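Local coordinates for ubiquitin-like-specific protease 2 (Saccharomyces cerevisiae, PDB 5LNB), which removes SUMO from modified proteins as a thiol protease of the C48 family, this chain carrying its catalytic domain, at residues L78-F83 against K99-N104; F82-L87 against I115-S120; H122-I127 against I161-S166; P177-L182 against L194-I199. All coordinates share one frame; numbering follows the deposited sequence.

Contact 1 of 4, residues L78-F83 against K99-N104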
# COMPACT_ATOMS: atom_id res chain seq x y z
N LEU A 78 0.26 -1.61 7.87
CA LEU A 78 -0.11 -1.90 6.48
C LEU A 78 -1.39 -2.72 6.47
O LEU A 78 -1.42 -3.83 7.01
CB LEU A 78 1.01 -2.65 5.76
CG LEU A 78 0.66 -3.21 4.38
CD1 LEU A 78 0.27 -2.10 3.39
CD2 LEU A 78 1.80 -4.04 3.80
N MET A 79 -2.43 -2.17 5.88
CA MET A 79 -3.65 -2.93 5.65
C MET A 79 -3.51 -3.73 4.36
O MET A 79 -2.97 -3.24 3.37
CB MET A 79 -4.85 -2.00 5.55
CG MET A 79 -5.19 -1.26 6.83
SD MET A 79 -5.73 -2.41 8.09
CE MET A 79 -6.45 -1.25 9.26
N SER A 80 -4.00 -4.96 4.38
CA SER A 80 -4.15 -5.65 3.11
C SER A 80 -5.25 -4.99 2.28
O SER A 80 -6.13 -4.30 2.81
CB SER A 80 -4.47 -7.13 3.33
OG SER A 80 -5.87 -7.34 3.36
N SER A 81 -5.19 -5.21 0.96
CA SER A 81 -6.19 -4.61 0.08
C SER A 81 -7.61 -5.03 0.43
O SER A 81 -8.56 -4.30 0.11
CB SER A 81 -5.90 -4.98 -1.37
OG SER A 81 -6.00 -6.38 -1.56
N PHE A 82 -7.80 -6.18 1.07
CA PHE A 82 -9.15 -6.61 1.41
C PHE A 82 -9.78 -5.81 2.53
O PHE A 82 -11.01 -5.88 2.68
CB PHE A 82 -9.15 -8.10 1.75
CG PHE A 82 -8.80 -8.98 0.59
CD1 PHE A 82 -7.48 -9.33 0.35
CD2 PHE A 82 -9.79 -9.43 -0.28
CE1 PHE A 82 -7.16 -10.14 -0.72
CE2 PHE A 82 -9.46 -10.23 -1.36
CZ PHE A 82 -8.14 -10.59 -1.58
N PHE A 83 -9.01 -5.03 3.30
CA PHE A 83 -9.60 -4.22 4.36
C PHE A 83 -10.65 -3.25 3.80
O PHE A 83 -11.81 -3.24 4.24
CB PHE A 83 -8.52 -3.46 5.12
CG PHE A 83 -9.06 -2.41 6.05
CD1 PHE A 83 -9.58 -2.76 7.28
CD2 PHE A 83 -9.06 -1.07 5.69
CE1 PHE A 83 -10.08 -1.79 8.14
CE2 PHE A 83 -9.56 -0.10 6.54
CZ PHE A 83 -10.07 -0.46 7.77
N LYS A 99 -14.87 -4.59 12.46
CA LYS A 99 -14.56 -4.57 13.89
C LYS A 99 -13.67 -5.75 14.28
O LYS A 99 -12.67 -5.58 14.99
CB LYS A 99 -15.84 -4.57 14.73
CG LYS A 99 -15.56 -4.48 16.22
CD LYS A 99 -16.78 -4.04 17.00
CE LYS A 99 -16.51 -4.05 18.51
NZ LYS A 99 -15.34 -3.19 18.88
N LYS A 100 -14.02 -6.96 13.85
CA LYS A 100 -13.15 -8.10 14.14
C LYS A 100 -11.80 -7.95 13.45
O LYS A 100 -10.76 -8.31 14.00
CB LYS A 100 -13.83 -9.40 13.74
CG LYS A 100 -12.97 -10.63 13.95
CD LYS A 100 -13.64 -11.89 13.41
CE LYS A 100 -15.03 -12.08 14.00
NZ LYS A 100 -15.50 -13.50 13.86
N TRP A 101 -11.82 -7.40 12.23
CA TRP A 101 -10.59 -7.16 11.48
C TRP A 101 -9.57 -6.36 12.29
O TRP A 101 -8.38 -6.66 12.25
CB TRP A 101 -10.93 -6.40 10.20
CG TRP A 101 -9.86 -6.43 9.16
CD1 TRP A 101 -8.63 -5.82 9.21
CD2 TRP A 101 -9.94 -7.08 7.89
NE1 TRP A 101 -7.94 -6.07 8.04
CE2 TRP A 101 -8.72 -6.84 7.22
CE3 TRP A 101 -10.92 -7.84 7.26
CZ2 TRP A 101 -8.46 -7.35 5.95
CZ3 TRP A 101 -10.65 -8.35 5.99
CH2 TRP A 101 -9.43 -8.10 5.36
N VAL A 102 -10.02 -5.33 13.01
CA VAL A 102 -9.12 -4.41 13.70
C VAL A 102 -9.01 -4.71 15.19
O VAL A 102 -8.50 -3.87 15.94
CB VAL A 102 -9.55 -2.95 13.48
CG1 VAL A 102 -9.61 -2.63 12.00
CG2 VAL A 102 -10.89 -2.68 14.18
N ASN A 103 -9.48 -5.87 15.63
CA ASN A 103 -9.29 -6.26 17.02
C ASN A 103 -7.80 -6.33 17.35
O ASN A 103 -7.00 -6.84 16.56
CB ASN A 103 -9.96 -7.61 17.30
CG ASN A 103 -9.88 -8.01 18.77
OD1 ASN A 103 -9.17 -8.95 19.14
ND2 ASN A 103 -10.59 -7.28 19.63
N ASN A 104 -7.43 -5.81 18.51
CA ASN A 104 -6.05 -5.83 18.98
C ASN A 104 -5.11 -5.10 18.02
O ASN A 104 -3.96 -5.49 17.85
CB ASN A 104 -5.57 -7.26 19.22
CG ASN A 104 -6.03 -7.80 20.57
OD1 ASN A 104 -6.50 -7.03 21.43
ND2 ASN A 104 -5.90 -9.11 20.77

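Contact 2 of 4, residues F82-L87 against I115-S120. With ACT (acetate ion), chain B.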
# COMPACT_ATOMS: atom_id res chain seq x y z
N PHE A 82 -7.80 -6.18 1.07
CA PHE A 82 -9.15 -6.61 1.41
C PHE A 82 -9.78 -5.81 2.53
O PHE A 82 -11.01 -5.88 2.68
CB PHE A 82 -9.15 -8.10 1.75
CG PHE A 82 -8.80 -8.98 0.59
CD1 PHE A 82 -7.48 -9.33 0.35
CD2 PHE A 82 -9.79 -9.43 -0.28
CE1 PHE A 82 -7.16 -10.14 -0.72
CE2 PHE A 82 -9.46 -10.23 -1.36
CZ PHE A 82 -8.14 -10.59 -1.58
N PHE A 83 -9.01 -5.03 3.30
CA PHE A 83 -9.60 -4.22 4.36
C PHE A 83 -10.65 -3.25 3.80
O PHE A 83 -11.81 -3.24 4.24
CB PHE A 83 -8.52 -3.46 5.12
CG PHE A 83 -9.06 -2.41 6.05
CD1 PHE A 83 -9.58 -2.76 7.28
CD2 PHE A 83 -9.06 -1.07 5.69
CE1 PHE A 83 -10.08 -1.79 8.14
CE2 PHE A 83 -9.56 -0.10 6.54
CZ PHE A 83 -10.07 -0.46 7.77
N TYR A 84 -10.25 -2.40 2.84
CA TYR A 84 -11.19 -1.41 2.35
C TYR A 84 -12.42 -2.07 1.75
O TYR A 84 -13.55 -1.65 2.00
CB TYR A 84 -10.53 -0.49 1.31
CG TYR A 84 -11.45 0.59 0.79
CD1 TYR A 84 -12.23 0.37 -0.35
CD2 TYR A 84 -11.52 1.83 1.40
CE1 TYR A 84 -13.06 1.35 -0.84
CE2 TYR A 84 -12.34 2.82 0.92
CZ TYR A 84 -13.11 2.58 -0.20
OH TYR A 84 -13.95 3.56 -0.69
N THR A 85 -12.21 -3.14 0.98
CA THR A 85 -13.34 -3.86 0.40
C THR A 85 -14.29 -4.36 1.49
O THR A 85 -15.51 -4.29 1.34
CB THR A 85 -12.82 -5.01 -0.45
OG1 THR A 85 -12.00 -4.47 -1.50
CG2 THR A 85 -13.98 -5.81 -1.05
N LYS A 86 -13.73 -4.88 2.58
CA LYS A 86 -14.59 -5.31 3.68
C LYS A 86 -15.30 -4.11 4.30
O LYS A 86 -16.50 -4.16 4.56
CB LYS A 86 -13.76 -6.05 4.73
CG LYS A 86 -14.57 -6.69 5.86
CD LYS A 86 -15.40 -7.87 5.36
CE LYS A 86 -16.06 -8.61 6.51
NZ LYS A 86 -17.22 -9.40 6.03
N LEU A 87 -14.56 -3.01 4.49
CA LEU A 87 -15.11 -1.80 5.08
C LEU A 87 -16.43 -1.38 4.43
O LEU A 87 -17.41 -1.10 5.13
CB LEU A 87 -14.08 -0.67 4.99
CG LEU A 87 -14.47 0.67 5.59
CD1 LEU A 87 -14.78 0.52 7.08
CD2 LEU A 87 -13.34 1.68 5.37
N ILE A 115 -3.32 2.13 3.24
CA ILE A 115 -4.53 1.43 2.81
C ILE A 115 -4.62 1.41 1.29
O ILE A 115 -5.04 2.41 0.68
CB ILE A 115 -5.79 2.08 3.41
CG1 ILE A 115 -5.67 2.10 4.94
CG2 ILE A 115 -7.03 1.32 2.95
CD1 ILE A 115 -6.83 2.81 5.61
N PRO A 116 -4.23 0.31 0.63
CA PRO A 116 -4.48 0.20 -0.81
C PRO A 116 -5.95 -0.07 -1.09
O PRO A 116 -6.64 -0.76 -0.32
CB PRO A 116 -3.59 -0.97 -1.24
CG PRO A 116 -3.24 -1.69 -0.01
CD PRO A 116 -3.33 -0.73 1.14
N ILE A 117 -6.44 0.48 -2.20
CA ILE A 117 -7.87 0.52 -2.51
C ILE A 117 -8.09 -0.09 -3.88
O ILE A 117 -7.52 0.38 -4.88
CB ILE A 117 -8.43 1.95 -2.43
CG1 ILE A 117 -8.37 2.43 -0.97
CG2 ILE A 117 -9.85 2.01 -2.98
CD1 ILE A 117 -8.79 3.86 -0.76
N ASN A 118 -8.94 -1.11 -3.95
CA ASN A 118 -9.22 -1.84 -5.18
C ASN A 118 -10.72 -1.75 -5.44
O ASN A 118 -11.51 -2.40 -4.75
CB ASN A 118 -8.76 -3.29 -5.06
CG ASN A 118 -9.29 -4.18 -6.17
OD1 ASN A 118 -9.67 -3.70 -7.24
ND2 ASN A 118 -9.32 -5.48 -5.92
N ILE A 119 -11.11 -0.92 -6.41
CA ILE A 119 -12.52 -0.74 -6.75
C ILE A 119 -12.68 -0.92 -8.25
O ILE A 119 -12.01 -0.24 -9.04
CB ILE A 119 -13.04 0.65 -6.33
CG1 ILE A 119 -12.96 0.83 -4.81
CG2 ILE A 119 -14.48 0.82 -6.80
CD1 ILE A 119 -13.40 2.22 -4.35
N SER A 120 -13.58 -1.82 -8.64
CA SER A 120 -13.88 -2.06 -10.05
C SER A 120 -12.62 -2.04 -10.90
O SER A 120 -12.52 -1.36 -11.93
CB SER A 120 -14.88 -1.04 -10.57
OG SER A 120 -16.07 -1.07 -9.81
C ACT B . -11.70 -6.77 -8.18
O ACT B . -11.83 -5.61 -8.67
OXT ACT B . -11.11 -6.87 -7.08
CH3 ACT B . -12.24 -7.99 -8.85
O HOH W 1 -7.46 -1.87 2.11
O HOH W 2 -9.75 -2.35 -1.55
O HOH W 3 -13.58 -2.50 -2.84

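Contact 3 of 4, residues H122-I127 against I161-S166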
# COMPACT_ATOMS: atom_id res chain seq x y z
N HIS A 122 -9.79 -0.75 -10.52
CA HIS A 122 -8.99 0.46 -10.45
C HIS A 122 -8.27 0.48 -9.11
O HIS A 122 -8.92 0.57 -8.07
CB HIS A 122 -9.86 1.71 -10.62
CG HIS A 122 -9.12 3.00 -10.44
ND1 HIS A 122 -9.77 4.21 -10.30
CD2 HIS A 122 -7.79 3.27 -10.38
CE1 HIS A 122 -8.88 5.17 -10.16
NE2 HIS A 122 -7.67 4.63 -10.20
N TRP A 123 -6.94 0.39 -9.14
CA TRP A 123 -6.11 0.49 -7.95
C TRP A 123 -5.71 1.94 -7.69
O TRP A 123 -5.27 2.65 -8.60
CB TRP A 123 -4.83 -0.33 -8.11
CG TRP A 123 -4.94 -1.81 -7.90
CD1 TRP A 123 -4.86 -2.79 -8.86
CD2 TRP A 123 -5.09 -2.50 -6.65
NE1 TRP A 123 -4.98 -4.04 -8.28
CE2 TRP A 123 -5.11 -3.89 -6.93
CE3 TRP A 123 -5.22 -2.07 -5.32
CZ2 TRP A 123 -5.26 -4.85 -5.92
CZ3 TRP A 123 -5.37 -3.02 -4.32
CH2 TRP A 123 -5.38 -4.40 -4.63
N PHE A 124 -5.85 2.37 -6.44
CA PHE A 124 -5.13 3.54 -5.94
C PHE A 124 -4.91 3.30 -4.45
O PHE A 124 -5.18 2.21 -3.94
CB PHE A 124 -5.88 4.85 -6.28
CG PHE A 124 -7.23 4.99 -5.62
CD1 PHE A 124 -7.37 5.68 -4.43
CD2 PHE A 124 -8.37 4.46 -6.22
CE1 PHE A 124 -8.62 5.83 -3.83
CE2 PHE A 124 -9.62 4.61 -5.63
CZ PHE A 124 -9.75 5.29 -4.43
N SER A 125 -4.38 4.29 -3.74
CA SER A 125 -3.99 4.05 -2.36
C SER A 125 -4.02 5.34 -1.55
O SER A 125 -3.96 6.44 -2.09
CB SER A 125 -2.59 3.41 -2.30
OG SER A 125 -2.20 3.13 -0.97
N CYS A 126 -4.11 5.19 -0.23
CA CYS A 126 -3.90 6.33 0.64
C CYS A 126 -3.01 5.92 1.81
O CYS A 126 -2.80 4.74 2.07
CB CYS A 126 -5.23 6.91 1.14
SG CYS A 126 -6.12 5.85 2.24
N ILE A 127 -2.47 6.92 2.48
CA ILE A 127 -1.64 6.76 3.66
C ILE A 127 -2.14 7.77 4.69
O ILE A 127 -2.19 8.97 4.41
CB ILE A 127 -0.14 6.97 3.36
CG1 ILE A 127 0.34 5.94 2.35
CG2 ILE A 127 0.68 6.90 4.65
CD1 ILE A 127 1.84 6.04 2.02
N ILE A 161 -5.32 12.25 5.13
CA ILE A 161 -5.40 11.01 4.37
C ILE A 161 -4.77 11.31 3.02
O ILE A 161 -5.40 11.90 2.14
CB ILE A 161 -6.84 10.51 4.23
CG1 ILE A 161 -7.43 10.26 5.63
CG2 ILE A 161 -6.88 9.24 3.36
CD1 ILE A 161 -8.88 9.87 5.63
N LEU A 162 -3.50 10.94 2.87
CA LEU A 162 -2.74 11.23 1.65
C LEU A 162 -3.13 10.22 0.58
O LEU A 162 -2.79 9.04 0.67
CB LEU A 162 -1.25 11.20 1.95
CG LEU A 162 -0.79 12.05 3.15
CD1 LEU A 162 0.71 11.87 3.43
CD2 LEU A 162 -1.13 13.53 2.96
N THR A 163 -3.86 10.68 -0.44
CA THR A 163 -4.48 9.83 -1.45
C THR A 163 -3.83 10.09 -2.81
O THR A 163 -3.75 11.24 -3.26
CB THR A 163 -5.99 10.12 -1.54
OG1 THR A 163 -6.55 10.12 -0.23
CG2 THR A 163 -6.70 9.06 -2.38
N PHE A 164 -3.37 9.02 -3.46
CA PHE A 164 -2.61 9.17 -4.71
C PHE A 164 -3.05 8.12 -5.73
O PHE A 164 -3.25 6.95 -5.40
CB PHE A 164 -1.10 9.09 -4.45
CG PHE A 164 -0.69 8.05 -3.44
CD1 PHE A 164 -0.18 6.81 -3.85
CD2 PHE A 164 -0.82 8.29 -2.07
CE1 PHE A 164 0.19 5.85 -2.92
CE2 PHE A 164 -0.46 7.33 -1.14
CZ PHE A 164 0.06 6.11 -1.56
N ASP A 165 -3.21 8.57 -6.97
CA ASP A 165 -3.84 7.80 -8.03
C ASP A 165 -3.14 8.14 -9.33
O ASP A 165 -2.99 9.32 -9.66
CB ASP A 165 -5.34 8.13 -8.11
CG ASP A 165 -6.08 7.31 -9.15
OD1 ASP A 165 -5.48 6.43 -9.81
OD2 ASP A 165 -7.29 7.55 -9.31
N SER A 166 -2.71 7.12 -10.07
CA SER A 166 -2.07 7.37 -11.36
C SER A 166 -3.07 7.83 -12.41
O SER A 166 -2.65 8.41 -13.41
CB SER A 166 -1.34 6.11 -11.84
OG SER A 166 -2.21 4.99 -11.85
O HOH W 4 -2.84 4.19 -9.06

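Contact 4 of 4, residues P177-L182 against L194-I199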
# COMPACT_ATOMS: atom_id res chain seq x y z
N PRO A 177 -15.71 6.79 3.54
CA PRO A 177 -15.81 5.66 4.47
C PRO A 177 -14.60 5.54 5.38
O PRO A 177 -14.73 5.03 6.50
CB PRO A 177 -15.93 4.45 3.54
CG PRO A 177 -16.51 5.00 2.28
CD PRO A 177 -15.95 6.39 2.15
N ILE A 178 -13.43 5.98 4.94
CA ILE A 178 -12.26 5.87 5.81
C ILE A 178 -12.33 6.93 6.90
O ILE A 178 -11.93 6.68 8.05
CB ILE A 178 -10.96 5.96 5.00
CG1 ILE A 178 -10.91 4.84 3.96
CG2 ILE A 178 -9.75 5.89 5.94
CD1 ILE A 178 -9.67 4.86 3.09
N LYS A 179 -12.84 8.12 6.58
CA LYS A 179 -13.09 9.12 7.61
C LYS A 179 -14.00 8.56 8.70
O LYS A 179 -13.72 8.69 9.90
CB LYS A 179 -13.70 10.37 7.00
CG LYS A 179 -12.85 11.07 5.98
CD LYS A 179 -13.29 12.51 5.82
CE LYS A 179 -12.52 13.22 4.71
NZ LYS A 179 -13.05 14.63 4.53
N GLU A 180 -15.11 7.93 8.30
CA GLU A 180 -16.05 7.42 9.30
C GLU A 180 -15.45 6.27 10.09
O GLU A 180 -15.67 6.16 11.31
CB GLU A 180 -17.35 6.99 8.61
CG GLU A 180 -18.09 8.15 7.90
CD GLU A 180 -18.68 9.20 8.87
OE1 GLU A 180 -19.00 8.86 10.03
OE2 GLU A 180 -18.82 10.37 8.45
N PHE A 181 -14.67 5.42 9.43
CA PHE A 181 -13.94 4.37 10.13
C PHE A 181 -13.07 4.95 11.24
O PHE A 181 -13.08 4.46 12.37
CB PHE A 181 -13.07 3.59 9.14
CG PHE A 181 -12.05 2.73 9.81
CD1 PHE A 181 -12.41 1.51 10.37
CD2 PHE A 181 -10.73 3.15 9.92
CE1 PHE A 181 -11.47 0.71 11.00
CE2 PHE A 181 -9.79 2.37 10.55
CZ PHE A 181 -10.16 1.14 11.10
N LEU A 182 -12.31 6.01 10.92
CA LEU A 182 -11.41 6.59 11.91
C LEU A 182 -12.18 7.15 13.09
O LEU A 182 -11.72 7.07 14.24
CB LEU A 182 -10.56 7.68 11.28
CG LEU A 182 -9.55 7.18 10.25
CD1 LEU A 182 -8.89 8.37 9.54
CD2 LEU A 182 -8.52 6.25 10.95
N LEU A 194 -13.89 12.18 17.85
CA LEU A 194 -13.08 12.72 16.77
C LEU A 194 -13.98 13.42 15.77
O LEU A 194 -14.94 12.82 15.26
CB LEU A 194 -12.28 11.61 16.09
CG LEU A 194 -11.35 12.10 14.99
CD1 LEU A 194 -10.35 13.09 15.58
CD2 LEU A 194 -10.64 10.92 14.34
N ASP A 195 -13.68 14.68 15.49
CA ASP A 195 -14.51 15.47 14.58
C ASP A 195 -14.11 15.20 13.13
O ASP A 195 -12.93 15.27 12.77
CB ASP A 195 -14.36 16.96 14.91
CG ASP A 195 -15.62 17.74 14.62
OD1 ASP A 195 -16.47 17.21 13.87
OD2 ASP A 195 -15.77 18.87 15.13
N LYS A 196 -15.11 14.88 12.30
CA LYS A 196 -14.85 14.63 10.89
C LYS A 196 -14.12 15.80 10.23
O LYS A 196 -13.28 15.59 9.35
CB LYS A 196 -16.17 14.36 10.17
CG LYS A 196 -16.04 13.76 8.77
CD LYS A 196 -17.38 13.14 8.36
CE LYS A 196 -17.35 12.62 6.95
NZ LYS A 196 -18.62 11.89 6.62
N THR A 197 -14.41 17.04 10.64
CA THR A 197 -13.73 18.17 10.02
C THR A 197 -12.25 18.23 10.38
O THR A 197 -11.51 19.00 9.75
CB THR A 197 -14.40 19.49 10.38
OG1 THR A 197 -14.26 19.73 11.79
CG2 THR A 197 -15.87 19.46 10.03
N GLN A 198 -11.81 17.44 11.36
CA GLN A 198 -10.39 17.27 11.65
C GLN A 198 -9.69 16.34 10.68
O GLN A 198 -8.46 16.23 10.72
CB GLN A 198 -10.21 16.72 13.07
CG GLN A 198 -9.86 17.73 14.14
CD GLN A 198 -9.60 17.05 15.48
OE1 GLN A 198 -10.54 16.65 16.18
NE2 GLN A 198 -8.33 16.88 15.83
N ILE A 199 -10.44 15.66 9.82
CA ILE A 199 -9.90 14.65 8.91
C ILE A 199 -10.00 15.18 7.49
O ILE A 199 -11.10 15.48 7.00
CB ILE A 199 -10.64 13.31 9.07
CG1 ILE A 199 -10.75 12.94 10.56
CG2 ILE A 199 -9.95 12.20 8.28
CD1 ILE A 199 -11.51 11.70 10.80
O HOH W 5 -13.57 16.95 6.52

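Contact 1 of 4, residues L78-F83 against K99-N104
Trp101 and Phe83 form an aromatic contact between residues 78-83, which lead into helix 82-87, and the loop that follows helix 94-98. The contact is partly buried and rests on packing alone. Phe83 turns the edge of its ring toward the face of the indole. The Phe83 centroid lies 5.2 Å from that of the five-membered ring of Trp101, and the planes stand at 65°. This is a T-shaped pair. Its closest atoms are the two CD1 atoms of Phe83 and Trp101, 3.7 Å apart. The backbone takes part as well: Phe83 CA sits over the indole face, 4.1 Å from the centroid of the six-membered ring of Trp101, as a CH-pi contact. Trp101 reaches this place with CG anti to the backbone N (chi1 -163°), which carries the indole out of its turn and across Phe83. The type I turn runs from Lys100 to Asn103. At the outer rim of the indole, Trp101 CH2 is 3.6 Å from Phe82 CB, and Ser80 OG lies at the edge, in the ring plane. That same hydroxyl oxygen caps the helix by accepting from Phe82 N, with Ser80 OG and Phe82 N 3.2 Å apart. Met79 backs the aromatic pair. Its CE stands 3.8 Å above the centre of the Phe83 ring, while its SD makes an oblique Met-aromatic contact with Trp101. Val102 CG1 touches Phe83 CE1 at 4.0 Å. A further T-shaped partner of Phe83 is Phe181 on helix 172-190, which also packs against Val102.

Contact 2 of 4, residues F82-L87 against I115-S120
Ile115 meets helix 82-87 with two branches: its CD1 lies 4.1 Å from Phe83 CE2, and its CG2 faces Tyr84 CB. Pro116 contributes its carbonyl. A water 2.8 Å from Pro116 O accepts from Tyr84 N and probably donates to Pro116 O, and in this way links strand to helix. Ile117 packs on the Tyr84 ring. Its CG2 sits over one face of that ring, 4.1 Å from the Tyr84 ring centroid, as a CH-pi contact. The Tyr84 ring gets there with CG anti to the backbone N (chi1 -178°), which swings the ring across Ile117 toward Ile119. Asn118 meets the helix through water. One water accepts from Asn118 N at 2.8 Å, and another donates to Asn118 O at 2.8 Å. Thr85 OG1 bonds both. Asn118 ND2 also faces an acetate, probably from the crystallisation liquor, at a doubtfully short distance. Ile119 closes the row with CD1 3.6 Å from Tyr84 CE1. Beyond it, Tyr84 OH is hydrogen-bonded to Glu174 O of helix 172-190. The helix and strand axes run at 60° and approach to 7.1 Å. The chemistry is thus split: Ile117 and Ile119 pack on the Tyr84 ring, and waters bridge Tyr84 N to Pro116 O and Thr85 OG1 to the backbone of Asn118.

Contact 3 of 4, residues H122-I127 against I161-S166
His122 and Asp165 both hold CG anti to the backbone N (chi1 175° and -177°), and their side chains meet from opposite directions. His122 NE2 donates to Asp165 OD1 at 2.9 Å in a nearly straight bond. The oxygen lies in the imidazole plane. The donor comes on the syn side of OD1, 30° out of the carboxylate plane. Asp165 is held further by His171 at OD2 and by Leu167 N at OD1, which would fix its rotation. Phe124 CD2 lies over one face of the His122 ring. Behind this pair the segments run as antiparallel strands. Phe164 N donates to Ser125 O at 3.0 Å, while the return bond from Ser125 N to Phe164 O is weak. Ile127 and Leu162 exchange two backbone bonds, each 2.8 Å between N and O. Phe164 has CG between its backbone N and carbonyl carbon, which brings the ring over the neighbouring strand 122-129. Ser125 O lies 3.6 Å above the ring plane of Phe164, and Ile127 CG1 meets the ring edge, 3.8 Å from Phe164 CE2. A serine in place of Phe164 would probably leave Ile127 CG1 without its packing partner. On the other face of the sheet, Cys126 CB touches Ile161 CG2 at 3.6 Å. At Ser166 a water joins Trp123 O to Ser166 N. With Cys215 beside His122, the arrangement is consistent with the histidine-aspartate-cysteine catalytic triad of C48 peptidases, set at the end of the central sheet.

Contact 4 of 4, residues P177-L182 against L194-I199
Lys179 stretches past Ile199, the two side chains running in opposite directions. The lysine has CG anti to the carbonyl carbon (chi1 -61°) and an extended chain beyond it. Its CG lies 3.9 Å from Ile199 CG2. Its NZ then reaches Ile199 O at 3.3 Å, a weak hydrogen bond. A water bridges the same two atoms, accepting from Lys179 NZ and donating to Ile199 O. Cutting Lys179 back to an alanine would probably leave one side of Ile199 CG2 uncovered and Ile199 O with the water but without its ammonium partner. The contact belongs to a beta-alpha-beta crossover: helix 172-190 links the parallel neighbours 159-164 and 199-203, and residues 194-199 lead into the second strand. Glu180 points its CB away from this loop, but a bend at chi2 (-69°) turns the carboxylate back. Lys196, with its chain extended, brings NZ to Glu180 OE2 in a salt bridge, although the modelled distance is doubtfully short. Asp176 is a second acidic partner of that lysine. One turn on from Lys179, Leu182 CB lies 4.2 Å from Ile199 CD1, and Leu194 CD2 is 4.0 Å from Leu182 O.

Overall arrangement
All four contacts lie in the Ulp1-type catalytic domain. Contacts 1 and 2 overlap at Phe82 and Phe83 on helix 82-87, and have centres about 10 Å apart. Contact 3 comes later in the chain, and its centre is about 11 Å from that of contact 2. Strands 112-119 and 122-129 are sheet neighbours and join these two. Contact 4 follows last, about 17 Å from each of the other centres. Its helix 172-190 packs on the sheet through Ile178, which meets Cys126 and Ile161 and also Tyr84 of helix 82-87, and on contact 1 through Phe181. Helices 82-87 and 172-190 thus pack together on the sheet that carries the probable catalytic pair of contact 3.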